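Long-range contact in L-lysine 6-monooxygenase (Pseudomonas syringae pv. tomato, PDB 5CQF), which probably hydroxylates the side-chain amine of L-lysine, using FAD and NADPH, in siderophore biosynthesis: residues 74-82 against 410-418. Sequence-based numbering, arbitrary orientation.
Sequences FRDLVTPRN and QSFSLMALR
A416 lets the loop 74-82 lie almost directly on the first turns of helix 412-428, because its short methyl CB allows L77 O to come within 3.4 Å. P80 CD lies 3.9 Å from the same CB, and the rigid proline ring fits alongside, its CG 3.8 Å from S413 CB. L77 sends CD2 over one face of the F412 ring, 4.1 Å from CG, and the same methyl approaches the selenium of selenomethionine M415; W114 and L118 of helix 111-125 complete this buried apolar side. D76 keeps the loop in shape: OD1 accepts from V78 N, above the carboxylate plane, in an Asx turn, and on its syn side from T79 N (2.7 Å) in an Asx motif.

A polar, water-bridged part is equally buried. With chi1 at 52°, S413 turns OG toward R75, whose NE bond to it is weak (3.2 Å, N-H...O angle 127°); one water joins R75 NH2 to S413 OG, another R75 O to S413 N. N251 takes NH1.

The partly exposed end is looser: L417 CD2 rests 4.1 Å from P80 CB, and R81, bent at chi3 (58°), runs CD past A416 O at 3.6 Å, that oxygen at its guanidinium edge, to a salt bridge with D34. M415 also touches P23 and A27 of helix 23-37, at whose start lies a GxGxxG sequence (G20, G22, G25), consistent with a Rossmann-type dinucleotide-binding motif.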
loop_
_atom_site.group_PDB
_atom_site.type_symbol
_atom_site.label_atom_id
_atom_site.label_comp_id
_atom_site.label_asym_id
_atom_site.label_seq_id
_atom_site.Cartn_x
_atom_site.Cartn_y
_atom_site.Cartn_z
ATOM N N PHE A 74 14.738 8.110 -8.623
ATOM C CA PHE A 74 15.367 8.793 -9.749
ATOM C C PHE A 74 15.459 10.289 -9.594
ATOM O O PHE A 74 16.230 10.943 -10.304
ATOM C CB PHE A 74 14.593 8.579 -11.052
ATOM C CG PHE A 74 14.683 7.188 -11.616
ATOM C CD1 PHE A 74 15.779 6.379 -11.388
ATOM C CD2 PHE A 74 13.662 6.710 -12.406
ATOM C CE1 PHE A 74 15.838 5.100 -11.921
ATOM C CE2 PHE A 74 13.723 5.452 -12.970
ATOM C CZ PHE A 74 14.806 4.633 -12.716
ATOM N N ARG A 75 14.668 10.833 -8.687
ATOM C CA ARG A 75 14.590 12.262 -8.498
ATOM C C ARG A 75 15.605 12.649 -7.424
ATOM O O ARG A 75 15.244 13.116 -6.327
ATOM C CB ARG A 75 13.158 12.649 -8.169
ATOM C CG ARG A 75 12.257 12.225 -9.330
ATOM C CD ARG A 75 10.783 12.641 -9.234
ATOM N NE ARG A 75 10.670 14.049 -8.944
ATOM C CZ ARG A 75 9.832 14.581 -8.052
ATOM N NH1 ARG A 75 9.003 13.807 -7.344
ATOM N NH2 ARG A 75 9.852 15.903 -7.872
ATOM N N ASP A 76 16.872 12.439 -7.799
ATOM C CA ASP A 76 18.059 12.660 -6.991
ATOM C C ASP A 76 18.750 13.928 -7.481
ATOM O O ASP A 76 18.125 14.713 -8.200
ATOM C CB ASP A 76 18.986 11.418 -7.044
ATOM C CG ASP A 76 19.573 11.115 -8.440
ATOM O OD1 ASP A 76 19.715 12.000 -9.283
ATOM O OD2 ASP A 76 19.898 9.940 -8.704
ATOM N N LEU A 77 20.030 14.132 -7.120
ATOM C CA LEU A 77 20.732 15.387 -7.440
ATOM C C LEU A 77 21.238 15.485 -8.845
ATOM O O LEU A 77 21.725 16.561 -9.215
ATOM C CB LEU A 77 21.930 15.627 -6.512
ATOM C CG LEU A 77 21.575 16.082 -5.114
ATOM C CD1 LEU A 77 22.809 16.015 -4.239
ATOM C CD2 LEU A 77 20.962 17.489 -5.077
ATOM N N VAL A 78 21.184 14.397 -9.624
ATOM C CA VAL A 78 21.776 14.427 -10.996
ATOM C C VAL A 78 21.000 13.778 -12.098
ATOM O O VAL A 78 21.054 14.239 -13.225
ATOM C CB VAL A 78 23.193 13.810 -11.032
ATOM C CG1 VAL A 78 24.093 14.591 -10.113
ATOM C CG2 VAL A 78 23.188 12.336 -10.628
ATOM N N THR A 79 20.301 12.702 -11.771
ATOM C CA THR A 79 19.696 11.810 -12.752
ATOM C C THR A 79 18.702 12.511 -13.670
ATOM O O THR A 79 18.667 12.194 -14.843
ATOM C CB THR A 79 19.036 10.620 -12.030
ATOM O OG1 THR A 79 20.035 9.804 -11.428
ATOM C CG2 THR A 79 18.158 9.776 -12.960
ATOM N N PRO A 80 17.859 13.446 -13.151
ATOM C CA PRO A 80 16.873 14.030 -14.089
ATOM C C PRO A 80 17.528 14.861 -15.156
ATOM O O PRO A 80 16.952 15.051 -16.221
ATOM C CB PRO A 80 15.950 14.887 -13.192
ATOM C CG PRO A 80 16.173 14.408 -11.815
ATOM C CD PRO A 80 17.601 13.870 -11.766
ATOM N N ARG A 81 18.731 15.330 -14.861
ATOM C CA ARG A 81 19.590 16.063 -15.802
ATOM C C ARG A 81 20.484 15.110 -16.592
ATOM O O ARG A 81 20.624 15.266 -17.803
ATOM C CB ARG A 81 20.487 17.033 -15.036
ATOM C CG ARG A 81 21.526 17.711 -15.909
ATOM C CD ARG A 81 22.408 18.695 -15.152
ATOM N NE ARG A 81 23.103 18.047 -14.047
ATOM C CZ ARG A 81 24.166 17.257 -14.160
ATOM N NH1 ARG A 81 24.739 17.030 -15.338
ATOM N NH2 ARG A 81 24.679 16.699 -13.067
ATOM N N ASN A 82 21.094 14.130 -15.906
ATOM C CA ASN A 82 22.013 13.173 -16.559
ATOM C C ASN A 82 22.074 11.823 -15.821
ATOM O O ASN A 82 22.783 11.696 -14.849
ATOM C CB ASN A 82 23.419 13.785 -16.624
ATOM C CG ASN A 82 24.457 12.796 -17.071
ATOM O OD1 ASN A 82 24.166 11.865 -17.805
ATOM N ND2 ASN A 82 25.685 13.001 -16.635
ATOM N N GLN A 410 13.274 22.089 -1.020
ATOM C CA GLN A 410 14.539 21.366 -1.110
ATOM C C GLN A 410 14.407 20.115 -1.995
ATOM O O GLN A 410 15.003 19.098 -1.682
ATOM C CB GLN A 410 15.091 21.019 0.287
ATOM C CG GLN A 410 15.511 22.223 1.124
ATOM C CD GLN A 410 16.608 23.054 0.460
ATOM O OE1 GLN A 410 17.767 22.633 0.369
ATOM N NE2 GLN A 410 16.235 24.239 -0.026
ATOM N N SER A 411 13.651 20.199 -3.101
ATOM C CA SER A 411 13.485 19.083 -4.052
ATOM C C SER A 411 14.792 18.817 -4.799
ATOM O O SER A 411 15.331 19.673 -5.496
ATOM C CB SER A 411 12.382 19.386 -5.069
ATOM O OG SER A 411 12.218 18.324 -5.998
ATOM N N PHE A 412 15.301 17.611 -4.642
ATOM C CA PHE A 412 16.577 17.279 -5.240
ATOM C C PHE A 412 16.472 17.303 -6.753
ATOM O O PHE A 412 17.358 17.817 -7.425
ATOM C CB PHE A 412 17.035 15.927 -4.773
ATOM C CG PHE A 412 17.613 15.922 -3.403
ATOM C CD1 PHE A 412 17.485 17.007 -2.551
ATOM C CD2 PHE A 412 18.293 14.793 -2.954
ATOM C CE1 PHE A 412 18.047 16.988 -1.297
ATOM C CE2 PHE A 412 18.861 14.763 -1.689
ATOM C CZ PHE A 412 18.731 15.868 -0.857
ATOM N N SER A 413 15.387 16.777 -7.292
ATOM C CA SER A 413 15.247 16.766 -8.728
ATOM C C SER A 413 15.213 18.169 -9.331
ATOM O O SER A 413 15.810 18.404 -10.395
ATOM C CB SER A 413 14.024 15.965 -9.151
ATOM O OG SER A 413 12.843 16.368 -8.472
ATOM N N LEU A 414 14.554 19.113 -8.661
ATOM C CA LEU A 414 14.477 20.476 -9.177
ATOM C C LEU A 414 15.868 21.088 -9.237
ATOM O O LEU A 414 16.197 21.756 -10.211
ATOM C CB LEU A 414 13.550 21.345 -8.314
ATOM C CG LEU A 414 12.072 20.929 -8.396
ATOM C CD1 LEU A 414 11.188 21.856 -7.542
ATOM C CD2 LEU A 414 11.540 20.857 -9.828
HETATM N N MSE A 415 16.678 20.811 -8.210
HETATM C CA MSE A 415 18.046 21.281 -8.149
HETATM C C MSE A 415 18.841 20.765 -9.284
HETATM O O MSE A 415 19.665 21.487 -9.842
HETATM C CB MSE A 415 18.744 20.861 -6.876
HETATM C CG MSE A 415 18.301 21.827 -5.808
HETATM SE SE MSE A 415 18.507 20.891 -4.116
HETATM C CE MSE A 415 17.631 22.419 -3.201
ATOM N N ALA A 416 18.601 19.515 -9.648
ATOM C CA ALA A 416 19.340 18.909 -10.757
ATOM C C ALA A 416 19.066 19.641 -12.026
ATOM O O ALA A 416 19.963 19.889 -12.783
ATOM C CB ALA A 416 18.972 17.470 -10.924
ATOM N N LEU A 417 17.809 19.987 -12.253
ATOM C CA LEU A 417 17.379 20.638 -13.506
ATOM C C LEU A 417 17.845 22.080 -13.591
ATOM O O LEU A 417 18.327 22.520 -14.636
ATOM C CB LEU A 417 15.859 20.542 -13.665
ATOM C CG LEU A 417 15.388 19.066 -13.846
ATOM C CD1 LEU A 417 13.885 18.924 -13.793
ATOM C CD2 LEU A 417 15.875 18.519 -15.171
ATOM N N ARG A 418 17.733 22.782 -12.478
ATOM C CA ARG A 418 18.250 24.120 -12.377
ATOM C C ARG A 418 19.737 24.146 -12.625
ATOM O O ARG A 418 20.216 25.012 -13.351
ATOM C CB ARG A 418 17.976 24.738 -10.999
ATOM C CG ARG A 418 16.524 25.076 -10.737
ATOM C CD ARG A 418 16.388 26.151 -9.680
ATOM N NE ARG A 418 16.954 25.763 -8.389
ATOM C CZ ARG A 418 16.294 25.104 -7.445
ATOM N NH1 ARG A 418 15.056 24.698 -7.637
ATOM N NH2 ARG A 418 16.879 24.814 -6.302
HETATM O O HOH W 1 10.930 17.276 -10.206
HETATM O O HOH W 2 13.390 15.066 -5.942
#